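Local coordinates for protein 2-nitropropane dioxygenase (Streptomyces ansochromogenes, PDB 3BW2) that probably catalyses the oxidative denitrification of alkyl nitronates with molecular oxygen, using flavin mononucleotide bound in a TIM barrel, at residues S3-T6 and D7-L11; I54-L57 and R58-G62; A139-R143 and A144-T148; A293-D296 and V297-T301. All coordinates share one frame; numbering follows the deposited sequence.

Interaction 1 (S3-T6 and D7-L11)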
ATOM      1  N   SER A   3      -9.835  18.474  17.954  1.00 47.45           N
ATOM      2  CA  SER A   3      -8.463  17.890  18.012  1.00 46.09           C
ATOM      3  C   SER A   3      -7.433  18.953  18.375  1.00 44.96           C
ATOM      4  O   SER A   3      -7.259  19.932  17.651  1.00 43.84           O
ATOM      5  CB  SER A   3      -8.103  17.267  16.663  1.00 46.54           C
ATOM      6  OG  SER A   3      -6.772  16.777  16.660  1.00 45.98           O
ATOM      7  N   ALA A   4      -6.750  18.754  19.500  1.00 43.40           N
ATOM      8  CA  ALA A   4      -5.738  19.696  19.964  1.00 42.56           C
ATOM      9  C   ALA A   4      -4.715  19.996  18.872  1.00 42.24           C
ATOM     10  O   ALA A   4      -4.280  21.139  18.710  1.00 41.46           O
ATOM     11  CB  ALA A   4      -5.034  19.141  21.193  1.00 41.89           C
ATOM     12  N   LEU A   5      -4.336  18.962  18.126  1.00 40.64           N
ATOM     13  CA  LEU A   5      -3.361  19.115  17.055  1.00 39.21           C
ATOM     14  C   LEU A   5      -3.864  20.020  15.932  1.00 38.63           C
ATOM     15  O   LEU A   5      -3.274  21.068  15.659  1.00 37.57           O
ATOM     16  CB  LEU A   5      -2.991  17.747  16.481  1.00 38.78           C
ATOM     17  CG  LEU A   5      -2.017  17.749  15.299  1.00 39.11           C
ATOM     18  CD1 LEU A   5      -0.705  18.430  15.691  1.00 38.03           C
ATOM     19  CD2 LEU A   5      -1.762  16.318  14.867  1.00 40.17           C
ATOM     20  N   THR A   6      -4.952  19.615  15.285  1.00 37.93           N
ATOM     21  CA  THR A   6      -5.515  20.386  14.182  1.00 38.23           C
ATOM     22  C   THR A   6      -6.034  21.759  14.596  1.00 38.57           C
ATOM     23  O   THR A   6      -6.358  22.588  13.744  1.00 38.69           O
ATOM     24  CB  THR A   6      -6.647  19.610  13.480  1.00 38.15           C
ATOM     25  OG1 THR A   6      -7.567  19.110  14.456  1.00 40.08           O
ATOM     26  CG2 THR A   6      -6.073  18.444  12.687  1.00 38.50           C
ATOM     27  N   ASP A   7      -6.118  22.008  15.899  1.00 38.24           N
ATOM     28  CA  ASP A   7      -6.573  23.310  16.366  1.00 37.89           C
ATOM     29  C   ASP A   7      -5.428  24.317  16.253  1.00 35.38           C
ATOM     30  O   ASP A   7      -5.660  25.521  16.229  1.00 34.87           O
ATOM     31  CB  ASP A   7      -7.064  23.238  17.819  1.00 40.38           C
ATOM     32  CG  ASP A   7      -8.411  22.532  17.952  1.00 43.54           C
ATOM     33  OD1 ASP A   7      -9.302  22.783  17.114  1.00 44.15           O
ATOM     34  OD2 ASP A   7      -8.587  21.738  18.902  1.00 45.91           O
ATOM     35  N   LEU A   8      -4.196  23.812  16.168  1.00 33.52           N
ATOM     36  CA  LEU A   8      -3.002  24.656  16.059  1.00 31.36           C
ATOM     37  C   LEU A   8      -2.863  25.366  14.716  1.00 30.35           C
ATOM     38  O   LEU A   8      -2.339  26.477  14.645  1.00 30.71           O
ATOM     39  CB  LEU A   8      -1.738  23.828  16.296  1.00 30.15           C
ATOM     40  CG  LEU A   8      -1.389  23.367  17.711  1.00 31.89           C
ATOM     41  CD1 LEU A   8      -0.141  22.490  17.646  1.00 31.62           C
ATOM     42  CD2 LEU A   8      -1.147  24.573  18.617  1.00 31.11           C
ATOM     43  N   PHE A   9      -3.307  24.712  13.648  1.00 28.37           N
ATOM     44  CA  PHE A   9      -3.218  25.292  12.312  1.00 26.14           C
ATOM     45  C   PHE A   9      -4.513  25.037  11.541  1.00 24.46           C
ATOM     46  O   PHE A   9      -5.165  24.015  11.727  1.00 26.25           O
ATOM     47  CB  PHE A   9      -1.997  24.724  11.574  1.00 25.56           C
ATOM     48  CG  PHE A   9      -1.848  23.233  11.694  1.00 26.99           C
ATOM     49  CD1 PHE A   9      -2.177  22.400  10.630  1.00 26.25           C
ATOM     50  CD2 PHE A   9      -1.384  22.659  12.876  1.00 25.36           C
ATOM     51  CE1 PHE A   9      -2.049  21.015  10.738  1.00 26.47           C
ATOM     52  CE2 PHE A   9      -1.252  21.277  12.996  1.00 25.77           C
ATOM     53  CZ  PHE A   9      -1.586  20.454  11.924  1.00 26.91           C
ATOM     54  N   PRO A  10      -4.892  25.969  10.657  1.00 23.91           N
ATOM     55  CA  PRO A  10      -6.109  25.899   9.845  1.00 23.82           C
ATOM     56  C   PRO A  10      -6.285  24.751   8.858  1.00 23.94           C
ATOM     57  O   PRO A  10      -7.386  24.218   8.728  1.00 25.05           O
ATOM     58  CB  PRO A  10      -6.132  27.259   9.156  1.00 24.42           C
ATOM     59  CG  PRO A  10      -4.689  27.559   8.978  1.00 23.77           C
ATOM     60  CD  PRO A  10      -4.121  27.179  10.322  1.00 24.80           C
ATOM     61  N   LEU A  11      -5.226  24.369   8.156  1.00 22.17           N
ATOM     62  CA  LEU A  11      -5.342  23.287   7.181  1.00 21.99           C
ATOM     63  C   LEU A  11      -4.802  21.961   7.714  1.00 21.39           C
ATOM     64  O   LEU A  11      -3.787  21.926   8.404  1.00 20.73           O
ATOM     65  CB  LEU A  11      -4.614  23.673   5.892  1.00 22.20           C
ATOM     66  CG  LEU A  11      -5.146  24.939   5.211  1.00 23.07           C
ATOM     67  CD1 LEU A  11      -4.201  25.363   4.102  1.00 23.31           C
ATOM     68  CD2 LEU A  11      -6.544  24.682   4.653  1.00 23.82           C
TER
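Leu5 and Leu8 close a type I beta turn in the loop that precedes strand 13-15 of the TIM barrel, and the segment is a useful example of a turn whose donors are served unequally. The closing bond is the sound one: Leu8 N donates to Leu5 O over 2.9 Å with an N-H...O angle of 156°. The same carbonyl meets carbon as well, with Leu8 CB 3.2 Å from Leu5 O. Asp7 N is less well provided for. Its bond to Ala4 O is long and weak at 3.5 Å, and another weak one, to Ser3 O, is doubtful because that oxygen is modelled too close to its surroundings. Ser3 OG turns outside the segment, to a weak hydrogen bond with Asp232 OD2. Thr6 O and Phe9 O, both acceptors, approach to 2.7 Å without a hydrogen bond between them.

Beyond the turn the chain leaves helical angles, and the side chain of Phe9 folds back against it. Its CG lies between the backbone N and the carbonyl carbon (chi1 46°), which brings the end of the ring close to Leu5, while the ring also touches Leu37. Leu8 packs on Pro64, and the backbone of Leu11 bonds to that of Gly35. Leu5 CD1 comes in the plane of the Phe9 ring, at its edge, 4.0 Å from CE2.

Interaction 2 (I54-L57 and R58-G62)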
ATOM      1  N   ILE A  54      15.701  26.083  14.997  1.00 22.85           N
ATOM      2  CA  ILE A  54      14.506  26.457  15.742  1.00 22.66           C
ATOM      3  C   ILE A  54      14.461  27.975  15.903  1.00 23.19           C
ATOM      4  O   ILE A  54      13.430  28.605  15.668  1.00 24.78           O
ATOM      5  CB  ILE A  54      14.482  25.781  17.135  1.00 22.93           C
ATOM      6  CG1 ILE A  54      14.244  24.276  16.970  1.00 21.57           C
ATOM      7  CG2 ILE A  54      13.393  26.398  18.005  1.00 21.09           C
ATOM      8  CD1 ILE A  54      14.384  23.476  18.251  1.00 21.67           C
ATOM      9  N   LYS A  55      15.584  28.565  16.294  1.00 24.90           N
ATOM     10  CA  LYS A  55      15.648  30.015  16.464  1.00 26.74           C
ATOM     11  C   LYS A  55      15.412  30.711  15.125  1.00 25.78           C
ATOM     12  O   LYS A  55      14.675  31.692  15.038  1.00 23.99           O
ATOM     13  CB  LYS A  55      17.010  30.423  17.024  1.00 28.47           C
ATOM     14  CG  LYS A  55      17.248  29.984  18.458  1.00 35.17           C
ATOM     15  CD  LYS A  55      18.582  30.503  18.960  1.00 39.27           C
ATOM     16  CE  LYS A  55      18.764  30.229  20.440  1.00 42.64           C
ATOM     17  NZ  LYS A  55      20.026  30.830  20.965  1.00 45.87           N
ATOM     18  N   ARG A  56      16.046  30.185  14.084  1.00 26.50           N
ATOM     19  CA  ARG A  56      15.922  30.725  12.739  1.00 27.66           C
ATOM     20  C   ARG A  56      14.451  30.774  12.328  1.00 26.46           C
ATOM     21  O   ARG A  56      13.946  31.806  11.886  1.00 27.37           O
ATOM     22  CB  ARG A  56      16.695  29.834  11.767  1.00 31.00           C
ATOM     23  CG  ARG A  56      16.762  30.331  10.334  1.00 35.54           C
ATOM     24  CD  ARG A  56      17.950  31.254  10.134  1.00 41.35           C
ATOM     25  NE  ARG A  56      17.536  32.624   9.845  1.00 45.65           N
ATOM     26  CZ  ARG A  56      16.879  32.989   8.749  1.00 46.63           C
ATOM     27  NH1 ARG A  56      16.542  34.261   8.574  1.00 48.07           N
ATOM     28  NH2 ARG A  56      16.566  32.087   7.827  1.00 48.80           N
ATOM     29  N   LEU A  57      13.769  29.647  12.489  1.00 25.71           N
ATOM     30  CA  LEU A  57      12.363  29.530  12.121  1.00 23.08           C
ATOM     31  C   LEU A  57      11.441  30.476  12.889  1.00 23.15           C
ATOM     32  O   LEU A  57      10.499  31.023  12.321  1.00 20.54           O
ATOM     33  CB  LEU A  57      11.904  28.086  12.319  1.00 22.60           C
ATOM     34  CG  LEU A  57      10.482  27.752  11.876  1.00 22.79           C
ATOM     35  CD1 LEU A  57      10.278  28.152  10.413  1.00 21.21           C
ATOM     36  CD2 LEU A  57      10.244  26.264  12.068  1.00 20.57           C
ATOM     37  N   ARG A  58      11.702  30.660  14.181  1.00 22.91           N
ATOM     38  CA  ARG A  58      10.883  31.553  14.990  1.00 23.86           C
ATOM     39  C   ARG A  58      10.983  32.979  14.462  1.00 24.62           C
ATOM     40  O   ARG A  58      10.072  33.787  14.645  1.00 26.11           O
ATOM     41  CB  ARG A  58      11.322  31.498  16.453  1.00 25.03           C
ATOM     42  CG  ARG A  58      10.875  30.231  17.170  1.00 25.60           C
ATOM     43  CD  ARG A  58      11.591  30.071  18.506  1.00 28.23           C
ATOM     44  NE  ARG A  58      10.995  29.026  19.336  1.00 26.01           N
ATOM     45  CZ  ARG A  58      11.575  28.512  20.415  1.00 27.75           C
ATOM     46  NH1 ARG A  58      12.774  28.943  20.793  1.00 25.47           N
ATOM     47  NH2 ARG A  58      10.957  27.571  21.119  1.00 26.90           N
ATOM     48  N   GLY A  59      12.096  33.278  13.801  1.00 25.86           N
ATOM     49  CA  GLY A  59      12.287  34.598  13.234  1.00 24.92           C
ATOM     50  C   GLY A  59      11.613  34.691  11.877  1.00 26.03           C
ATOM     51  O   GLY A  59      11.435  35.783  11.338  1.00 26.57           O
ATOM     52  N   LEU A  60      11.233  33.541  11.324  1.00 25.72           N
ATOM     53  CA  LEU A  60      10.568  33.506  10.025  1.00 24.40           C
ATOM     54  C   LEU A  60       9.056  33.425  10.167  1.00 24.42           C
ATOM     55  O   LEU A  60       8.322  33.939   9.327  1.00 25.77           O
ATOM     56  CB  LEU A  60      11.075  32.322   9.203  1.00 24.20           C
ATOM     57  CG  LEU A  60      12.568  32.398   8.872  1.00 25.56           C
ATOM     58  CD1 LEU A  60      13.007  31.136   8.144  1.00 24.99           C
ATOM     59  CD2 LEU A  60      12.833  33.631   8.019  1.00 24.86           C
ATOM     60  N   THR A  61       8.582  32.788  11.234  1.00 23.06           N
ATOM     61  CA  THR A  61       7.143  32.676  11.444  1.00 21.86           C
ATOM     62  C   THR A  61       6.782  32.593  12.918  1.00 22.47           C
ATOM     63  O   THR A  61       7.559  32.099  13.733  1.00 22.05           O
ATOM     64  CB  THR A  61       6.562  31.433  10.734  1.00 21.25           C
ATOM     65  OG1 THR A  61       5.151  31.357  10.977  1.00 20.46           O
ATOM     66  CG2 THR A  61       7.224  30.163  11.254  1.00 20.99           C
ATOM     67  N   GLY A  62       5.598  33.089  13.253  1.00 23.68           N
ATOM     68  CA  GLY A  62       5.144  33.044  14.629  1.00 24.75           C
ATOM     69  C   GLY A  62       4.109  31.948  14.781  1.00 25.40           C
ATOM     70  O   GLY A  62       3.548  31.749  15.858  1.00 26.31           O
TER
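Ile54 CG2 lies over the centre of the Arg58 guanidinium, 3.6 Å above its plane, where two side chains one helical turn apart run side by side. Arg58 illustrates how a long, charged side chain can use its whole length. CB leaves the helix beside Lys55 O. CG passes Ile54 O at 3.4 Å, and CD begins to touch Ile54 CG2, 4.1 Å away. From CG to NE the chain is extended, which carries NE along the same methyl and brings CZ to 3.7 Å from Ile54 CG2. At the tip NH1 forms a salt bridge with Asp121 OD2, so the group that rests on the methyl has its charge paired outside the turn. With an alanine here, Asp121 would probably be left without this cationic mate and Ile54 CG2 without the flat group beside it.

Two residues along, Arg56 and Leu60 cross obliquely at the same i, i+4 spacing, Leu60 CG over one face of the Arg56 guanidinium and Leu60 CD1 3.7 Å from Arg56 NH2. Leu57 and Thr61 also run alongside each other, CD1 of the leucine 3.8 Å from CG2 of the threonine. Leu57 O takes two backbone donors: Thr61 N, 2.8 Å away and nearly along the C=O axis, and Leu60 N, high above the carbonyl plane. Thr61 OG1 is bonded to Glu33 OE2 and Arg63 N.

Leu57 packs on helix 25-33 and strand 38-41, while Ile54 reaches strand 65-70. This is the C-terminal end of the helix in a beta-alpha-beta crossover, the repeating unit of the TIM barrel.

Interaction 3 (A139-R143 and A144-T148)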
ATOM      1  N   ALA A 139       5.281  12.825  29.025  1.00 19.98           N
ATOM      2  CA  ALA A 139       4.675  13.596  30.105  1.00 21.96           C
ATOM      3  C   ALA A 139       5.365  14.941  30.323  1.00 22.51           C
ATOM      4  O   ALA A 139       4.704  15.971  30.480  1.00 23.90           O
ATOM      5  CB  ALA A 139       4.690  12.789  31.395  1.00 22.26           C
ATOM      6  N   ARG A 140       6.689  14.944  30.326  1.00 22.31           N
ATOM      7  CA  ARG A 140       7.407  16.192  30.540  1.00 23.53           C
ATOM      8  C   ARG A 140       7.160  17.181  29.401  1.00 23.81           C
ATOM      9  O   ARG A 140       6.994  18.381  29.636  1.00 22.65           O
ATOM     10  CB  ARG A 140       8.904  15.927  30.706  1.00 24.80           C
ATOM     11  CG  ARG A 140       9.657  17.123  31.273  1.00 32.24           C
ATOM     12  CD  ARG A 140      10.972  16.708  31.913  1.00 33.49           C
ATOM     13  NE  ARG A 140      10.772  15.690  32.940  1.00 35.91           N
ATOM     14  CZ  ARG A 140      11.747  15.192  33.696  1.00 36.89           C
ATOM     15  NH1 ARG A 140      12.993  15.625  33.543  1.00 35.03           N
ATOM     16  NH2 ARG A 140      11.477  14.259  34.599  1.00 36.96           N
ATOM     17  N   LEU A 141       7.133  16.685  28.166  1.00 21.78           N
ATOM     18  CA  LEU A 141       6.880  17.560  27.023  1.00 21.69           C
ATOM     19  C   LEU A 141       5.459  18.108  27.107  1.00 22.30           C
ATOM     20  O   LEU A 141       5.214  19.277  26.809  1.00 22.13           O
ATOM     21  CB  LEU A 141       7.073  16.801  25.703  1.00 20.27           C
ATOM     22  CG  LEU A 141       8.530  16.600  25.278  1.00 21.14           C
ATOM     23  CD1 LEU A 141       8.598  15.643  24.095  1.00 21.80           C
ATOM     24  CD2 LEU A 141       9.147  17.946  24.920  1.00 19.63           C
ATOM     25  N   ARG A 142       4.525  17.259  27.518  1.00 23.86           N
ATOM     26  CA  ARG A 142       3.139  17.674  27.657  1.00 26.37           C
ATOM     27  C   ARG A 142       3.040  18.811  28.673  1.00 26.93           C
ATOM     28  O   ARG A 142       2.361  19.809  28.433  1.00 26.04           O
ATOM     29  CB  ARG A 142       2.277  16.498  28.113  1.00 29.42           C
ATOM     30  CG  ARG A 142       0.826  16.863  28.412  1.00 36.46           C
ATOM     31  CD  ARG A 142       0.030  15.637  28.838  1.00 40.70           C
ATOM     32  NE  ARG A 142       0.010  14.615  27.793  1.00 44.13           N
ATOM     33  CZ  ARG A 142      -0.576  14.773  26.612  1.00 44.54           C
ATOM     34  NH1 ARG A 142      -1.193  15.911  26.330  1.00 47.21           N
ATOM     35  NH2 ARG A 142      -0.541  13.800  25.713  1.00 46.42           N
ATOM     36  N   ARG A 143       3.723  18.661  29.806  1.00 26.29           N
ATOM     37  CA  ARG A 143       3.696  19.687  30.840  1.00 28.02           C
ATOM     38  C   ARG A 143       4.270  20.993  30.316  1.00 26.75           C
ATOM     39  O   ARG A 143       3.823  22.072  30.700  1.00 26.40           O
ATOM     40  CB  ARG A 143       4.492  19.250  32.076  1.00 30.94           C
ATOM     41  CG  ARG A 143       3.958  18.005  32.760  1.00 37.75           C
ATOM     42  CD  ARG A 143       4.347  17.987  34.232  1.00 42.99           C
ATOM     43  NE  ARG A 143       3.694  19.070  34.967  1.00 47.52           N
ATOM     44  CZ  ARG A 143       3.929  19.366  36.243  1.00 48.93           C
ATOM     45  NH1 ARG A 143       4.808  18.660  36.941  1.00 51.35           N
ATOM     46  NH2 ARG A 143       3.282  20.369  36.822  1.00 50.98           N
ATOM     47  N   ALA A 144       5.262  20.896  29.438  1.00 26.01           N
ATOM     48  CA  ALA A 144       5.888  22.087  28.873  1.00 24.42           C
ATOM     49  C   ALA A 144       4.999  22.734  27.813  1.00 23.51           C
ATOM     50  O   ALA A 144       5.339  23.780  27.264  1.00 23.55           O
ATOM     51  CB  ALA A 144       7.247  21.731  28.275  1.00 25.50           C
ATOM     52  N   GLY A 145       3.862  22.108  27.529  1.00 21.71           N
ATOM     53  CA  GLY A 145       2.950  22.657  26.542  1.00 22.26           C
ATOM     54  C   GLY A 145       3.200  22.212  25.109  1.00 22.99           C
ATOM     55  O   GLY A 145       2.687  22.824  24.173  1.00 22.77           O
ATOM     56  N   THR A 146       3.978  21.148  24.928  1.00 20.34           N
ATOM     57  CA  THR A 146       4.277  20.644  23.587  1.00 21.20           C
ATOM     58  C   THR A 146       3.403  19.437  23.243  1.00 21.78           C
ATOM     59  O   THR A 146       3.214  18.549  24.073  1.00 21.04           O
ATOM     60  CB  THR A 146       5.756  20.197  23.471  1.00 20.77           C
ATOM     61  OG1 THR A 146       6.622  21.313  23.714  1.00 18.92           O
ATOM     62  CG2 THR A 146       6.037  19.619  22.084  1.00 20.33           C
ATOM     63  N   LEU A 147       2.872  19.405  22.024  1.00 22.23           N
ATOM     64  CA  LEU A 147       2.060  18.269  21.590  1.00 23.11           C
ATOM     65  C   LEU A 147       3.033  17.225  21.051  1.00 21.43           C
ATOM     66  O   LEU A 147       4.026  17.566  20.405  1.00 22.59           O
ATOM     67  CB  LEU A 147       1.069  18.692  20.500  1.00 25.65           C
ATOM     68  CG  LEU A 147      -0.008  19.677  20.970  1.00 29.21           C
ATOM     69  CD1 LEU A 147      -0.918  20.043  19.804  1.00 29.30           C
ATOM     70  CD2 LEU A 147      -0.816  19.056  22.103  1.00 28.73           C
ATOM     71  N   THR A 148       2.754  15.954  21.319  1.00 21.42           N
ATOM     72  CA  THR A 148       3.645  14.889  20.891  1.00 20.26           C
ATOM     73  C   THR A 148       3.043  13.934  19.868  1.00 21.31           C
ATOM     74  O   THR A 148       1.904  13.484  20.008  1.00 20.73           O
ATOM     75  CB  THR A 148       4.130  14.070  22.103  1.00 19.08           C
ATOM     76  OG1 THR A 148       2.999  13.550  22.812  1.00 16.72           O
ATOM     77  CG2 THR A 148       4.948  14.944  23.042  1.00 19.56           C
TER
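Thr146 N donates to Leu141 O across 2.9 Å with an N-H...O angle of 160°, and Gly145 N to Arg142 O, also 2.9 Å away. Together these two bonds back into the last turn of helix 135-143 make a Schellman motif. Its pivot is Gly145, whose positive phi of 89° would jam a side chain against the carbonyl oxygen of the residue before it. One step earlier Ala144 N still makes a regular helical bond to Arg140 O.

Further out, bonds to neighbouring residues hold the turn. Thr146 OG1 is bonded to Val123 O. Arg142 extends from the helix to Asp167, with a salt bridge between NH1 and OD1, and the other oxygen of that carboxylate receives the backbone N of Thr148; one acid therefore ties the helix end to the strand that follows it.

The packing comes last. Thr148 has OG1 between the backbone N and the carbonyl carbon (chi1 57°), an arrangement that turns CG2 to Leu141, 3.9 Å from both its CB and its CD1. Leu141 also rests on Leu119 and Phe128, and Ala144 CB lies 3.5 Å from Leu141 O, its methyl touching Pro122.

The chemistry implies a division of labour: backbone bonds and a glycine that the backbone angles call for reverse the chain, polar groups tie it to residues of other elements, and the Leu141-Thr148 contact packs hydrocarbon between helix and strand.

Interaction 4 (A293-D296 and V297-T301)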
ATOM      1  N   ALA A 293      21.421  -3.149   9.880  1.00 24.98           N
ATOM      2  CA  ALA A 293      22.375  -2.584  10.828  1.00 24.68           C
ATOM      3  C   ALA A 293      22.346  -1.063  10.773  1.00 23.59           C
ATOM      4  O   ALA A 293      23.148  -0.445  10.077  1.00 23.48           O
ATOM      5  CB  ALA A 293      23.784  -3.094  10.514  1.00 23.90           C
ATOM      6  N   TYR A 294      21.421  -0.472  11.521  1.00 23.78           N
ATOM      7  CA  TYR A 294      21.252   0.976  11.570  1.00 23.46           C
ATOM      8  C   TYR A 294      21.654   1.505  12.947  1.00 24.42           C
ATOM      9  O   TYR A 294      21.375   0.873  13.962  1.00 27.20           O
ATOM     10  CB  TYR A 294      19.786   1.328  11.299  1.00 20.90           C
ATOM     11  CG  TYR A 294      19.491   2.803  11.378  1.00 18.71           C
ATOM     12  CD1 TYR A 294      19.663   3.626  10.270  1.00 19.76           C
ATOM     13  CD2 TYR A 294      19.069   3.383  12.573  1.00 19.58           C
ATOM     14  CE1 TYR A 294      19.423   4.995  10.348  1.00 19.08           C
ATOM     15  CE2 TYR A 294      18.824   4.751  12.664  1.00 18.92           C
ATOM     16  CZ  TYR A 294      19.003   5.550  11.548  1.00 18.44           C
ATOM     17  OH  TYR A 294      18.760   6.903  11.624  1.00 21.58           O
ATOM     18  N   PRO A 295      22.303   2.679  13.005  1.00 24.36           N
ATOM     19  CA  PRO A 295      22.692   3.546  11.891  1.00 23.53           C
ATOM     20  C   PRO A 295      24.077   3.193  11.360  1.00 23.01           C
ATOM     21  O   PRO A 295      24.683   3.969  10.621  1.00 21.81           O
ATOM     22  CB  PRO A 295      22.660   4.929  12.523  1.00 23.83           C
ATOM     23  CG  PRO A 295      23.232   4.648  13.882  1.00 25.78           C
ATOM     24  CD  PRO A 295      22.527   3.362  14.295  1.00 24.30           C
ATOM     25  N   ASP A 296      24.570   2.019  11.741  1.00 23.01           N
ATOM     26  CA  ASP A 296      25.892   1.559  11.315  1.00 23.28           C
ATOM     27  C   ASP A 296      26.112   1.738   9.814  1.00 23.01           C
ATOM     28  O   ASP A 296      27.095   2.351   9.390  1.00 21.14           O
ATOM     29  CB  ASP A 296      26.076   0.084  11.679  1.00 26.39           C
ATOM     30  CG  ASP A 296      25.971  -0.169  13.176  1.00 27.73           C
ATOM     31  OD1 ASP A 296      24.908   0.128  13.761  1.00 30.72           O
ATOM     32  OD2 ASP A 296      26.954  -0.668  13.763  1.00 28.91           O
ATOM     33  N   VAL A 297      25.202   1.194   9.012  1.00 20.91           N
ATOM     34  CA  VAL A 297      25.318   1.299   7.562  1.00 20.00           C
ATOM     35  C   VAL A 297      25.223   2.754   7.115  1.00 19.31           C
ATOM     36  O   VAL A 297      25.935   3.180   6.204  1.00 19.24           O
ATOM     37  CB  VAL A 297      24.233   0.450   6.859  1.00 20.67           C
ATOM     38  CG1 VAL A 297      24.300   0.651   5.355  1.00 17.03           C
ATOM     39  CG2 VAL A 297      24.440  -1.024   7.202  1.00 18.36           C
ATOM     40  N   HIS A 298      24.354   3.519   7.768  1.00 20.52           N
ATOM     41  CA  HIS A 298      24.205   4.930   7.436  1.00 22.33           C
ATOM     42  C   HIS A 298      25.540   5.666   7.574  1.00 22.47           C
ATOM     43  O   HIS A 298      25.912   6.455   6.702  1.00 20.95           O
ATOM     44  CB  HIS A 298      23.159   5.588   8.340  1.00 22.50           C
ATOM     45  CG  HIS A 298      23.141   7.080   8.243  1.00 24.91           C
ATOM     46  ND1 HIS A 298      23.906   7.888   9.057  1.00 26.71           N
ATOM     47  CD2 HIS A 298      22.492   7.910   7.392  1.00 23.83           C
ATOM     48  CE1 HIS A 298      23.731   9.151   8.711  1.00 25.47           C
ATOM     49  NE2 HIS A 298      22.877   9.191   7.703  1.00 28.44           N
ATOM     50  N   HIS A 299      26.257   5.411   8.667  1.00 23.57           N
ATOM     51  CA  HIS A 299      27.554   6.051   8.886  1.00 23.82           C
ATOM     52  C   HIS A 299      28.533   5.585   7.817  1.00 23.61           C
ATOM     53  O   HIS A 299      29.323   6.362   7.279  1.00 22.88           O
ATOM     54  CB  HIS A 299      28.134   5.671  10.252  1.00 24.93           C
ATOM     55  CG  HIS A 299      27.315   6.132  11.416  1.00 28.18           C
ATOM     56  ND1 HIS A 299      26.872   7.430  11.547  1.00 29.66           N
ATOM     57  CD2 HIS A 299      26.892   5.474  12.520  1.00 27.85           C
ATOM     58  CE1 HIS A 299      26.210   7.551  12.684  1.00 30.01           C
ATOM     59  NE2 HIS A 299      26.208   6.380  13.294  1.00 29.33           N
ATOM     60  N   LEU A 300      28.466   4.294   7.521  1.00 23.85           N
ATOM     61  CA  LEU A 300      29.337   3.672   6.540  1.00 24.84           C
ATOM     62  C   LEU A 300      29.251   4.313   5.151  1.00 24.73           C
ATOM     63  O   LEU A 300      30.277   4.593   4.525  1.00 25.51           O
ATOM     64  CB  LEU A 300      28.987   2.186   6.444  1.00 27.10           C
ATOM     65  CG  LEU A 300      29.989   1.220   5.815  1.00 29.68           C
ATOM     66  CD1 LEU A 300      31.242   1.140   6.681  1.00 28.93           C
ATOM     67  CD2 LEU A 300      29.343  -0.156   5.685  1.00 29.63           C
ATOM     68  N   THR A 301      28.031   4.562   4.682  1.00 22.82           N
ATOM     69  CA  THR A 301      27.817   5.125   3.345  1.00 21.36           C
ATOM     70  C   THR A 301      27.740   6.644   3.241  1.00 21.23           C
ATOM     71  O   THR A 301      27.817   7.192   2.139  1.00 18.92           O
ATOM     72  CB  THR A 301      26.521   4.581   2.719  1.00 20.39           C
ATOM     73  OG1 THR A 301      25.394   5.118   3.422  1.00 18.66           O
ATOM     74  CG2 THR A 301      26.484   3.060   2.795  1.00 20.00           C
TER
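Pro295 and His299 meet through both backbone and ring. Among the backbone hydrogen bonds, His299 N reaches Pro295 O at 2.9 Å, Leu300 N reaches Asp296 O at 3.0 Å, and Val297 N reaches Ala293 O at 2.8 Å in an almost straight line (171°).

Ring contacts follow. With CG anti to the carbonyl carbon (chi1 -63°), the His299 imidazole sets one face over Pro295 O, its CD2 3.3 Å from that oxygen, and NE2 lies 3.5 Å from Pro295 CG. Pro295, held by a cis peptide, in turn lays CB over the centre of the Tyr294 ring, while the His298 ring stacks on Tyr44.

Polar ends find partners outside the segments: His299 NE2 bonds to Gly106 O, Asp296 OD2 to Arg107 in a salt bridge, and Tyr294 OH to Tyr44 OH. His298 ND1 is buried with no partner in the model. With a leucine in place of His299, Gly106 O would probably lose this hydrogen-bonding partner and Pro295 O the flat ring over it.

Apolar contact is slight, Ala293 CB meeting Val297 CG2 at 4.0 Å. The whole is a helix N-terminus with a cis-proline at the N-cap, opening helix 296-311 near the flavin pocket.

The four contacts are local ones, at helix ends and in a turn before the first strand. Interactions 1 and 3 touch directly: Leu8 CD1 lies 3.4 Å from Leu147 CD1, so the N-terminal turn packs on the start of strand 147-152. Interaction 2 stands apart from both, its nearest atoms about 8 Å from each. The side chains of Leu5, Ile54 and Thr148 are about 13, 14 and 13 Å from the flavin mononucleotide. Interaction 4 lies across the chain's centre from interaction 1, with centres 37 Å apart, and comes closest to the cofactor, the Tyr294 side chain being about 8 Å from it and about 9 Å from that of the flavin-binding Asn68.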